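Polyketide synthase PksR (Bacillus subtilis, PDB 4U3V) takes part in building the antibiotic polyketide bacillaene, the piece described here being its double-hotdog enoyl-isomerase domain. Local coordinates at residues 266-269 and 273-276; 138-143 and 248-253; 59-64 and 110-115. One frame throughout, in Å; residues are numbered along the deposited sequence.

Contact 1: 266-269 and 273-276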
ATOM      1  N   ASP A 266      -6.793   2.823  -9.138  1.00 29.05           N
ATOM      2  CA  ASP A 266      -6.768   1.692 -10.109  1.00 28.69           C
ATOM      3  C   ASP A 266      -5.362   1.466 -10.639  1.00 24.75           C
ATOM      4  O   ASP A 266      -4.677   2.364 -11.127  1.00 30.85           O
ATOM      5  CB  ASP A 266      -7.714   1.957 -11.294  1.00 31.47           C
ATOM      6  CG  ASP A 266      -9.194   1.846 -10.929  1.00 41.01           C
ATOM      7  OD1 ASP A 266      -9.571   1.011 -10.085  1.00 47.28           O
ATOM      8  OD2 ASP A 266     -10.008   2.552 -11.564  1.00 51.21           O
ATOM      9  N   VAL A 267      -4.919   0.209 -10.561  1.00 29.41           N
ATOM     10  CA  VAL A 267      -3.628  -0.147 -11.110  1.00 27.65           C
ATOM     11  C   VAL A 267      -3.884  -0.765 -12.494  1.00 26.90           C
ATOM     12  O   VAL A 267      -4.751  -1.621 -12.595  1.00 30.13           O
ATOM     13  CB  VAL A 267      -2.963  -1.255 -10.262  1.00 30.53           C
ATOM     14  CG1 VAL A 267      -1.589  -1.502 -10.821  1.00 28.89           C
ATOM     15  CG2 VAL A 267      -2.872  -0.797  -8.788  1.00 30.29           C
ATOM     16  N   ILE A 268      -3.173  -0.268 -13.496  1.00 31.31           N
ATOM     17  CA  ILE A 268      -3.446  -0.617 -14.908  1.00 39.31           C
ATOM     18  C   ILE A 268      -2.176  -1.160 -15.560  1.00 33.53           C
ATOM     19  O   ILE A 268      -1.080  -0.661 -15.314  1.00 34.94           O
ATOM     20  CB  ILE A 268      -3.949   0.631 -15.664  1.00 41.28           C
ATOM     21  CG1 ILE A 268      -5.060   1.304 -14.862  1.00 37.30           C
ATOM     22  CG2 ILE A 268      -4.368   0.296 -17.101  1.00 38.93           C
ATOM     23  CD1 ILE A 268      -5.012   2.825 -14.914  1.00 41.10           C
ATOM     24  N   ASN A 269      -2.305  -2.215 -16.367  1.00 37.78           N
ATOM     25  CA  ASN A 269      -1.139  -2.755 -17.054  1.00 38.82           C
ATOM     26  C   ASN A 269      -0.842  -2.011 -18.351  1.00 52.13           C
ATOM     27  O   ASN A 269      -1.484  -0.996 -18.654  1.00 47.90           O
ATOM     28  CB  ASN A 269      -1.298  -4.263 -17.298  1.00 41.67           C
ATOM     29  CG  ASN A 269      -2.493  -4.585 -18.175  1.00 44.37           C
ATOM     30  OD1 ASN A 269      -3.019  -3.715 -18.877  1.00 45.56           O
ATOM     31  ND2 ASN A 269      -2.936  -5.836 -18.132  1.00 44.20           N
ATOM     32  N   GLU A 273      -5.790  -2.399 -19.244  1.00 41.87           N
ATOM     33  CA  GLU A 273      -6.773  -2.976 -18.349  1.00 39.80           C
ATOM     34  C   GLU A 273      -6.282  -3.000 -16.914  1.00 41.70           C
ATOM     35  O   GLU A 273      -5.066  -3.103 -16.659  1.00 39.65           O
ATOM     36  CB  GLU A 273      -7.171  -4.376 -18.776  1.00 48.37           C
ATOM     37  CG  GLU A 273      -5.988  -5.306 -18.962  1.00 68.50           C
ATOM     38  CD  GLU A 273      -6.270  -6.415 -19.959  1.00 81.27           C
ATOM     39  OE1 GLU A 273      -7.454  -6.585 -20.339  1.00 76.26           O
ATOM     40  OE2 GLU A 273      -5.310  -7.117 -20.353  1.00 78.64           O
ATOM     41  N   THR A 274      -7.237  -2.917 -15.999  1.00 37.15           N
ATOM     42  CA  THR A 274      -6.913  -2.885 -14.566  1.00 39.46           C
ATOM     43  C   THR A 274      -6.624  -4.239 -13.939  1.00 42.33           C
ATOM     44  O   THR A 274      -7.232  -5.259 -14.302  1.00 41.91           O
ATOM     45  CB  THR A 274      -8.033  -2.306 -13.697  1.00 35.86           C
ATOM     46  OG1 THR A 274      -9.179  -3.164 -13.706  1.00 41.68           O
ATOM     47  CG2 THR A 274      -8.383  -0.871 -14.119  1.00 36.22           C
ATOM     48  N   VAL A 275      -5.635  -4.262 -13.047  1.00 33.89           N
ATOM     49  CA  VAL A 275      -5.150  -5.527 -12.478  1.00 30.86           C
ATOM     50  C   VAL A 275      -5.190  -5.561 -10.946  1.00 37.43           C
ATOM     51  O   VAL A 275      -5.012  -6.623 -10.337  1.00 34.52           O
ATOM     52  CB  VAL A 275      -3.700  -5.749 -12.974  1.00 31.84           C
ATOM     53  CG1 VAL A 275      -3.651  -5.958 -14.500  1.00 37.54           C
ATOM     54  CG2 VAL A 275      -2.807  -4.583 -12.609  1.00 34.49           C
ATOM     55  N   LEU A 276      -5.597  -4.441 -10.340  1.00 31.76           N
ATOM     56  CA  LEU A 276      -5.717  -4.367  -8.892  1.00 28.69           C
ATOM     57  C   LEU A 276      -6.458  -3.055  -8.592  1.00 25.66           C
ATOM     58  O   LEU A 276      -6.220  -2.068  -9.304  1.00 28.40           O
ATOM     59  CB  LEU A 276      -4.298  -4.304  -8.306  1.00 31.56           C
ATOM     60  CG  LEU A 276      -4.098  -3.960  -6.831  1.00 32.29           C
ATOM     61  CD1 LEU A 276      -4.758  -5.001  -5.955  1.00 29.26           C
ATOM     62  CD2 LEU A 276      -2.590  -3.901  -6.514  1.00 32.58           C
TER

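Contact 2: 138-143 and 248-253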
ATOM      1  N   LYS A 138     -11.237  -3.518 -15.630  1.00 48.36           N
ATOM      2  CA  LYS A 138     -11.874  -2.362 -16.232  1.00 43.27           C
ATOM      3  C   LYS A 138     -10.946  -1.902 -17.337  1.00 56.72           C
ATOM      4  O   LYS A 138      -9.760  -2.228 -17.323  1.00 48.89           O
ATOM      5  CB  LYS A 138     -12.089  -1.260 -15.187  1.00 49.04           C
ATOM      6  CG  LYS A 138     -13.055  -1.628 -14.059  1.00 48.68           C
ATOM      7  CD  LYS A 138     -13.231  -0.471 -13.094  1.00 56.93           C
ATOM      8  CE  LYS A 138     -12.852  -0.855 -11.674  1.00 60.39           C
ATOM      9  NZ  LYS A 138     -12.546   0.354 -10.848  1.00 58.91           N
ATOM     10  N   LYS A 139     -11.498  -1.307 -18.386  1.00 56.13           N
ATOM     11  CA  LYS A 139     -10.643  -0.825 -19.453  1.00 58.66           C
ATOM     12  C   LYS A 139     -10.331   0.628 -19.167  1.00 44.09           C
ATOM     13  O   LYS A 139     -11.169   1.340 -18.609  1.00 58.48           O
ATOM     14  CB  LYS A 139     -11.292  -1.023 -20.833  1.00 67.38           C
ATOM     15  CG  LYS A 139     -11.257  -2.470 -21.318  1.00 69.46           C
ATOM     16  CD  LYS A 139     -11.244  -2.574 -22.841  1.00 83.14           C
ATOM     17  CE  LYS A 139     -12.645  -2.752 -23.412  1.00 78.78           C
ATOM     18  NZ  LYS A 139     -13.461  -3.748 -22.656  1.00 68.39           N
ATOM     19  N   VAL A 140      -9.069   1.000 -19.361  1.00 48.11           N
ATOM     20  CA  VAL A 140      -8.620   2.374 -19.168  1.00 46.94           C
ATOM     21  C   VAL A 140      -7.671   2.759 -20.300  1.00 55.91           C
ATOM     22  O   VAL A 140      -6.609   2.148 -20.473  1.00 61.76           O
ATOM     23  CB  VAL A 140      -7.915   2.551 -17.796  1.00 46.92           C
ATOM     24  CG1 VAL A 140      -7.366   3.964 -17.646  1.00 49.98           C
ATOM     25  CG2 VAL A 140      -8.865   2.218 -16.646  1.00 42.91           C
ATOM     26  N   ASN A 141      -8.071   3.748 -21.101  1.00 49.66           N
ATOM     27  CA  ASN A 141      -7.165   4.332 -22.078  1.00 53.29           C
ATOM     28  C   ASN A 141      -6.235   5.340 -21.414  1.00 52.70           C
ATOM     29  O   ASN A 141      -6.644   6.455 -21.117  1.00 53.01           O
ATOM     30  CB  ASN A 141      -7.945   5.006 -23.228  1.00 45.99           C
ATOM     31  CG  ASN A 141      -7.085   5.231 -24.459  1.00 55.81           C
ATOM     32  OD1 ASN A 141      -5.892   5.532 -24.360  1.00 49.60           O
ATOM     33  ND2 ASN A 141      -7.683   5.060 -25.635  1.00 56.43           N
ATOM     34  N   ILE A 142      -4.982   4.940 -21.213  1.00 49.81           N
ATOM     35  CA  ILE A 142      -4.010   5.723 -20.459  1.00 45.92           C
ATOM     36  C   ILE A 142      -3.665   6.987 -21.228  1.00 52.59           C
ATOM     37  O   ILE A 142      -3.497   8.073 -20.644  1.00 42.73           O
ATOM     38  CB  ILE A 142      -2.725   4.896 -20.220  1.00 46.92           C
ATOM     39  CG1 ILE A 142      -2.956   3.873 -19.113  1.00 54.56           C
ATOM     40  CG2 ILE A 142      -1.530   5.786 -19.923  1.00 46.33           C
ATOM     41  CD1 ILE A 142      -3.387   4.486 -17.793  1.00 47.88           C
ATOM     42  N   GLU A 143      -3.539   6.842 -22.548  1.00 42.81           N
ATOM     43  CA  GLU A 143      -3.253   7.992 -23.396  1.00 51.60           C
ATOM     44  C   GLU A 143      -4.388   9.013 -23.323  1.00 35.17           C
ATOM     45  O   GLU A 143      -4.153  10.212 -23.262  1.00 51.40           O
ATOM     46  CB  GLU A 143      -3.021   7.535 -24.842  1.00 56.14           C
ATOM     47  CG  GLU A 143      -1.638   6.947 -25.081  1.00 61.65           C
ATOM     48  CD  GLU A 143      -0.523   7.867 -24.599  1.00 74.83           C
ATOM     49  OE1 GLU A 143      -0.583   9.096 -24.860  1.00 58.31           O
ATOM     50  OE2 GLU A 143       0.416   7.361 -23.946  1.00 82.23           O
ATOM     51  N   TRP A 248       0.726   1.483 -14.340  1.00 30.87           N
ATOM     52  CA  TRP A 248       0.197   2.820 -14.084  1.00 30.29           C
ATOM     53  C   TRP A 248      -0.731   2.800 -12.890  1.00 27.56           C
ATOM     54  O   TRP A 248      -1.351   1.787 -12.593  1.00 29.13           O
ATOM     55  CB  TRP A 248      -0.595   3.290 -15.294  1.00 38.95           C
ATOM     56  CG  TRP A 248       0.241   3.471 -16.531  1.00 37.61           C
ATOM     57  CD1 TRP A 248       0.628   2.482 -17.448  1.00 43.85           C
ATOM     58  CD2 TRP A 248       0.821   4.708 -17.041  1.00 32.60           C
ATOM     59  NE1 TRP A 248       1.413   3.013 -18.434  1.00 42.75           N
ATOM     60  CE2 TRP A 248       1.559   4.343 -18.264  1.00 39.19           C
ATOM     61  CE3 TRP A 248       0.865   6.020 -16.602  1.00 35.97           C
ATOM     62  CZ2 TRP A 248       2.230   5.291 -19.035  1.00 41.74           C
ATOM     63  CZ3 TRP A 248       1.490   6.978 -17.419  1.00 42.73           C
ATOM     64  CH2 TRP A 248       2.166   6.616 -18.603  1.00 41.29           C
ATOM     65  N   LEU A 249      -0.790   3.920 -12.168  1.00 31.13           N
ATOM     66  CA  LEU A 249      -1.784   4.065 -11.067  1.00 28.65           C
ATOM     67  C   LEU A 249      -2.640   5.280 -11.451  1.00 22.98           C
ATOM     68  O   LEU A 249      -2.085   6.360 -11.661  1.00 29.19           O
ATOM     69  CB  LEU A 249      -1.064   4.372  -9.734  1.00 27.43           C
ATOM     70  CG  LEU A 249       0.075   3.448  -9.309  1.00 30.49           C
ATOM     71  CD1 LEU A 249       0.683   3.952  -7.985  1.00 28.65           C
ATOM     72  CD2 LEU A 249      -0.548   2.073  -9.136  1.00 32.51           C
ATOM     73  N   LEU A 250      -3.958   5.118 -11.451  1.00 26.54           N
ATOM     74  CA  LEU A 250      -4.855   6.231 -11.712  1.00 26.73           C
ATOM     75  C   LEU A 250      -5.583   6.463 -10.392  1.00 22.01           C
ATOM     76  O   LEU A 250      -6.302   5.588  -9.880  1.00 25.83           O
ATOM     77  CB  LEU A 250      -5.839   5.850 -12.834  1.00 31.40           C
ATOM     78  CG  LEU A 250      -6.982   6.847 -13.070  1.00 32.90           C
ATOM     79  CD1 LEU A 250      -6.436   8.258 -13.224  1.00 34.27           C
ATOM     80  CD2 LEU A 250      -7.789   6.434 -14.291  1.00 42.76           C
ATOM     81  N   ILE A 251      -5.349   7.637  -9.810  1.00 25.42           N
ATOM     82  CA  ILE A 251      -5.773   7.890  -8.425  1.00 23.65           C
ATOM     83  C   ILE A 251      -6.730   9.075  -8.420  1.00 23.57           C
ATOM     84  O   ILE A 251      -6.459  10.087  -9.037  1.00 27.29           O
ATOM     85  CB  ILE A 251      -4.519   8.253  -7.605  1.00 24.97           C
ATOM     86  CG1 ILE A 251      -3.614   6.998  -7.627  1.00 29.57           C
ATOM     87  CG2 ILE A 251      -4.917   8.749  -6.207  1.00 30.89           C
ATOM     88  CD1 ILE A 251      -2.253   7.207  -7.024  1.00 33.39           C
ATOM     89  N   THR A 252      -7.891   8.889  -7.812  1.00 21.89           N
ATOM     90  CA  THR A 252      -8.922   9.927  -7.771  1.00 25.76           C
ATOM     91  C   THR A 252      -9.304  10.275  -6.336  1.00 25.05           C
ATOM     92  O   THR A 252      -9.549   9.387  -5.536  1.00 25.17           O
ATOM     93  CB  THR A 252     -10.149   9.449  -8.554  1.00 32.67           C
ATOM     94  OG1 THR A 252      -9.738   9.282  -9.920  1.00 39.36           O
ATOM     95  CG2 THR A 252     -11.242  10.507  -8.522  1.00 39.74           C
ATOM     96  N   LEU A 253      -9.354  11.563  -6.021  1.00 23.26           N
ATOM     97  CA  LEU A 253      -9.879  12.012  -4.731  1.00 23.55           C
ATOM     98  C   LEU A 253     -11.403  11.851  -4.715  1.00 27.14           C
ATOM     99  O   LEU A 253     -12.103  12.314  -5.623  1.00 28.67           O
ATOM    100  CB  LEU A 253      -9.525  13.480  -4.534  1.00 23.60           C
ATOM    101  CG  LEU A 253     -10.018  14.135  -3.245  1.00 25.65           C
ATOM    102  CD1 LEU A 253      -9.454  13.462  -1.989  1.00 25.29           C
ATOM    103  CD2 LEU A 253      -9.702  15.637  -3.273  1.00 30.03           C
TER

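Contact 3: 59-64 and 110-115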
ATOM      1  N   GLY A  59      -1.271  -4.327   4.074  1.00 25.86           N
ATOM      2  CA  GLY A  59      -2.184  -4.855   3.034  1.00 25.00           C
ATOM      3  C   GLY A  59      -1.545  -6.064   2.335  1.00 27.33           C
ATOM      4  O   GLY A  59      -2.217  -7.063   2.032  1.00 27.47           O
ATOM      5  N   SER A  60      -0.220  -6.014   2.139  1.00 24.69           N
ATOM      6  CA  SER A  60       0.439  -7.169   1.499  1.00 25.88           C
ATOM      7  C   SER A  60       0.375  -8.445   2.368  1.00 24.19           C
ATOM      8  O   SER A  60       0.190  -9.559   1.834  1.00 25.16           O
ATOM      9  CB  SER A  60       1.899  -6.836   1.187  1.00 23.24           C
ATOM     10  OG  SER A  60       1.955  -5.812   0.150  1.00 27.39           O
ATOM     11  N   LEU A  61       0.617  -8.300   3.670  1.00 26.19           N
ATOM     12  CA  LEU A  61       0.461  -9.432   4.628  1.00 27.02           C
ATOM     13  C   LEU A  61      -0.978  -9.910   4.686  1.00 28.86           C
ATOM     14  O   LEU A  61      -1.251 -11.123   4.749  1.00 29.92           O
ATOM     15  CB  LEU A  61       0.916  -9.024   6.038  1.00 27.28           C
ATOM     16  CG  LEU A  61       2.429  -9.013   6.221  1.00 29.95           C
ATOM     17  CD1 LEU A  61       2.804  -8.267   7.504  1.00 28.28           C
ATOM     18  CD2 LEU A  61       2.908 -10.467   6.256  1.00 33.49           C
ATOM     19  N   ALA A  62      -1.921  -8.974   4.634  1.00 27.49           N
ATOM     20  CA  ALA A  62      -3.346  -9.395   4.621  1.00 27.11           C
ATOM     21  C   ALA A  62      -3.738 -10.226   3.385  1.00 28.57           C
ATOM     22  O   ALA A  62      -4.441 -11.233   3.522  1.00 33.01           O
ATOM     23  CB  ALA A  62      -4.285  -8.202   4.790  1.00 26.94           C
ATOM     24  N   ILE A  63      -3.179  -9.890   2.231  1.00 26.06           N
ATOM     25  CA  ILE A  63      -3.419 -10.608   0.971  1.00 25.29           C
ATOM     26  C   ILE A  63      -2.781 -12.006   1.013  1.00 31.95           C
ATOM     27  O   ILE A  63      -3.384 -13.003   0.586  1.00 28.26           O
ATOM     28  CB  ILE A  63      -2.890  -9.805  -0.211  1.00 27.57           C
ATOM     29  CG1 ILE A  63      -3.789  -8.570  -0.410  1.00 27.58           C
ATOM     30  CG2 ILE A  63      -2.798 -10.658  -1.463  1.00 30.82           C
ATOM     31  CD1 ILE A  63      -3.190  -7.531  -1.338  1.00 29.30           C
ATOM     32  N   GLU A  64      -1.579 -12.103   1.571  1.00 29.90           N
ATOM     33  CA  GLU A  64      -0.989 -13.420   1.793  1.00 28.65           C
ATOM     34  C   GLU A  64      -1.849 -14.311   2.678  1.00 31.21           C
ATOM     35  O   GLU A  64      -1.928 -15.522   2.426  1.00 31.36           O
ATOM     36  CB  GLU A  64       0.415 -13.312   2.391  1.00 29.57           C
ATOM     37  CG  GLU A  64       1.410 -12.679   1.449  1.00 28.91           C
ATOM     38  CD  GLU A  64       1.473 -13.385   0.111  1.00 37.73           C
ATOM     39  OE1 GLU A  64       1.328 -14.628   0.093  1.00 43.09           O
ATOM     40  OE2 GLU A  64       1.570 -12.699  -0.930  1.00 39.98           O
ATOM     41  N   LEU A 110      -8.843 -10.448   9.921  1.00 34.40           N
ATOM     42  CA  LEU A 110      -7.389 -10.634   9.924  1.00 37.12           C
ATOM     43  C   LEU A 110      -6.787  -9.728  10.989  1.00 37.45           C
ATOM     44  O   LEU A 110      -7.059  -8.531  11.012  1.00 39.76           O
ATOM     45  CB  LEU A 110      -6.785 -10.261   8.567  1.00 37.00           C
ATOM     46  CG  LEU A 110      -7.236 -11.090   7.358  1.00 40.68           C
ATOM     47  CD1 LEU A 110      -6.703 -10.480   6.072  1.00 44.37           C
ATOM     48  CD2 LEU A 110      -6.820 -12.543   7.491  1.00 42.92           C
ATOM     49  N   GLN A 111      -5.961 -10.293  11.862  1.00 32.66           N
ATOM     50  CA  GLN A 111      -5.177  -9.495  12.773  1.00 33.84           C
ATOM     51  C   GLN A 111      -3.684  -9.572  12.430  1.00 35.83           C
ATOM     52  O   GLN A 111      -3.090 -10.638  12.472  1.00 37.30           O
ATOM     53  CB  GLN A 111      -5.361 -10.010  14.188  1.00 46.45           C
ATOM     54  CG  GLN A 111      -6.775  -9.840  14.683  1.00 57.33           C
ATOM     55  CD  GLN A 111      -6.804  -9.536  16.155  1.00 68.43           C
ATOM     56  OE1 GLN A 111      -7.135 -10.403  16.962  1.00 68.86           O
ATOM     57  NE2 GLN A 111      -6.373  -8.332  16.521  1.00 58.92           N
ATOM     58  N   ILE A 112      -3.106  -8.446  12.055  1.00 31.18           N
ATOM     59  CA  ILE A 112      -1.675  -8.383  11.816  1.00 27.48           C
ATOM     60  C   ILE A 112      -1.026  -7.921  13.101  1.00 29.17           C
ATOM     61  O   ILE A 112      -1.189  -6.766  13.518  1.00 29.61           O
ATOM     62  CB  ILE A 112      -1.313  -7.366  10.702  1.00 32.38           C
ATOM     63  CG1 ILE A 112      -2.165  -7.560   9.439  1.00 38.84           C
ATOM     64  CG2 ILE A 112       0.166  -7.457  10.389  1.00 32.87           C
ATOM     65  CD1 ILE A 112      -2.226  -8.971   8.950  1.00 36.53           C
ATOM     66  N   MET A 113      -0.244  -8.812  13.712  1.00 25.90           N
ATOM     67  CA  MET A 113       0.353  -8.552  15.021  1.00 28.26           C
ATOM     68  C   MET A 113       1.851  -8.456  14.853  1.00 23.93           C
ATOM     69  O   MET A 113       2.433  -9.064  13.948  1.00 27.20           O
ATOM     70  CB  MET A 113       0.063  -9.725  15.985  1.00 31.21           C
ATOM     71  CG  MET A 113      -1.371 -10.238  15.944  1.00 45.04           C
ATOM     72  SD  MET A 113      -2.405  -9.090  16.866  1.00 46.25           S
ATOM     73  CE  MET A 113      -1.873  -9.338  18.569  1.00 37.48           C
ATOM     74  N   TYR A 114       2.490  -7.708  15.746  1.00 26.78           N
ATOM     75  CA  TYR A 114       3.928  -7.687  15.792  1.00 24.37           C
ATOM     76  C   TYR A 114       4.410  -7.940  17.198  1.00 25.09           C
ATOM     77  O   TYR A 114       3.673  -7.729  18.163  1.00 28.25           O
ATOM     78  CB  TYR A 114       4.476  -6.343  15.292  1.00 29.34           C
ATOM     79  CG  TYR A 114       4.300  -5.189  16.267  1.00 27.22           C
ATOM     80  CD1 TYR A 114       5.368  -4.706  16.998  1.00 33.31           C
ATOM     81  CD2 TYR A 114       3.060  -4.603  16.429  1.00 29.99           C
ATOM     82  CE1 TYR A 114       5.203  -3.637  17.862  1.00 33.10           C
ATOM     83  CE2 TYR A 114       2.873  -3.543  17.295  1.00 33.14           C
ATOM     84  CZ  TYR A 114       3.952  -3.075  18.001  1.00 36.40           C
ATOM     85  OH  TYR A 114       3.772  -2.016  18.837  1.00 45.37           O
ATOM     86  N   ARG A 115       5.628  -8.433  17.295  1.00 27.87           N
ATOM     87  CA  ARG A 115       6.140  -8.828  18.603  1.00 29.64           C
ATOM     88  C   ARG A 115       7.031  -7.724  19.093  1.00 35.35           C
ATOM     89  O   ARG A 115       8.109  -7.481  18.539  1.00 36.83           O
ATOM     90  CB  ARG A 115       6.852 -10.173  18.527  1.00 32.72           C
ATOM     91  CG  ARG A 115       7.251 -10.743  19.878  1.00 43.17           C
ATOM     92  CD  ARG A 115       7.746 -12.173  19.691  1.00 56.45           C
ATOM     93  NE  ARG A 115       6.817 -13.139  20.267  1.00 52.57           N
ATOM     94  CZ  ARG A 115       6.729 -14.424  19.923  1.00 45.57           C
ATOM     95  NH1 ARG A 115       7.437 -14.919  18.908  1.00 45.95           N
ATOM     96  NH2 ARG A 115       5.843 -15.197  20.533  1.00 51.55           N
TER

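Contact 1: 266-269 and 273-276
Val267 is gripped by the facing strand through both its backbone polar atoms: its N donates to Leu276 O at 2.9 Å, and its O receives Val275 N at 2.8 Å. A third backbone bond runs from Asn269 N to Glu273 O (2.9 Å), where the hairpin is about to turn. Between these bonds the antiparallel register slips by one residue. Val267 pairs with Leu276 but Ile268 with Thr274, leaving Val275 as the extra residue of a beta bulge.

Polar side chains close the turn end. With CG between its backbone N and carbonyl carbon (chi1 61°), Asn269 turns its amide back onto Glu273, whose N reaches OD1 at 3.1 Å. Ser271 N of the turn shares that oxygen. Asn269 ND2 also makes a weak bond to Glu273 OE2 at 3.5 Å, amide and carboxylate planes lying 59° apart.

Val267 and Leu276, aliphatic as suits a buried face, share one side of the sheet, Val267 CG2 lying 3.8 Å from Leu276 CB. Val267 CG1 also meets CG2 of the partly exposed bulge residue Val275, the side chains crossing at about a right angle. On the other face Ile268 CG1 meets the methyl of Thr274, whose hydroxyl is engaged with His277.

Asparagine suits the position before the turn because its short amide can serve turn and opposite strand together; directional bonds tie the hairpin tip, while Val267, Ile268, Thr274 and Leu276 are buried on the two faces.

Contact 2: 138-143 and 248-253
Ile142, the first residue of helix 142-147, lays its side chain over one face of the Trp248 indole. Its CB is directed toward strand 248-253, and from there the two branches divide the indole between them. CG2, anti to the backbone N (chi1 -77°, measured to CG1), stands over the six-membered ring, 3.7 Å from its centroid and only 7° off the ring normal. This is a CH-pi contact made squarely over the face, with CE2 the nearest ring carbon at 3.8 Å. The other branch serves the pyrrole end: CG1 lies 4.1 Å from Trp248 CG, and CD1, at the tip, reaches the root of the side chain, 3.9 Å from Trp248 CB.

A smaller contact lies beside it. Val140 CG1 touches Leu250 CD2 at 4.2 Å, a light brush between methyls two residues further along the strand, on the same side of it as Trp248. Asn141, between the two aliphatic residues, is the N-cap of the helix, its OD1 accepting Asn144 N.

Residues 138-143 fall between the two predicted hotdog regions, consistent with a linker, and lie on the face of the C-terminal sheet that turns away from helix 205-219; Leu185 also packs there against Ile142 and Trp248. No hydrogen bond crosses. With the two branches of one isoleucine spread on a broad aromatic face, the attraction is dispersion with a weak CH-pi component and has no directional polar bond.

Contact 3: 59-64 and 110-115
Ala62 and Leu110 make the tight part of this contact. Leu110 CD1 comes 3.6 Å from Ala62 CB and 3.5 Å from Ala62 O, so a single methyl rests against both the side chain and the backbone of the helix. Alanine suits the spot: its small CB lets the strand's leucine come down to the helix backbone, and their CA atoms lie 6.8 Å apart. Leu110 has its CG anti to the carbonyl carbon (chi1 -62°), and chi2 near 172° extends the branch ending in CD1 toward the helix.

The contact joins the two parts of a hotdog fold, in which a curved antiparallel sheet, the bun, wraps a central helix, the sausage. Helix 56-69 lies in the predicted N-terminal hotdog region; the axes of its 59-64 segment and of strand segment 110-115 come within 9.3 Å, their directions 125° apart. Ile78, on another strand of the bun, touches Ala62 as well.

Toward Ile112 the packing is more relaxed. Its CG2, anti to the backbone N, meets Leu61 CD1 at 4.0 Å, the two side chains crossing obliquely, while Ile112 CD1 approaches Ala62 N no closer than 4.3 Å. Leu61 finds further neighbours in Leu97 of the sheet and Tyr201, and Ile112 in Ala99, all apolar or aromatic surroundings suited to long aliphatic chains. Beyond the strand lies the partly exposed side, which carries Gln111, Met113 and Arg115 instead; Met113 lies against Trp122, and Arg115 NH1 forms a salt bridge with Glu96.

In the fold
Contacts 1 and 2 are neighbours, their centres 7 Å apart, and they join directly: Thr274 OG1 pairs with Lys138 N at 2.8 Å, Leu250 N with Asp266 O at 2.9 Å, and Ile268 CD1 packs on Ile142 CD1 at 3.7 Å. Strands 247-257 and 260-268 are adjacent in the sheet, so the hairpin of contact 1 and segment 138-143 of contact 2 meet at one end of these neighbouring strands. Contact 3 belongs to the predicted N-terminal hotdog, its centre 23 Å from that of contact 1 and 28 Å from that of contact 2, which lies on the opposite side of the chain's centre. Residues 138-143, lying between the two predicted regions, probably form part of the link between the halves.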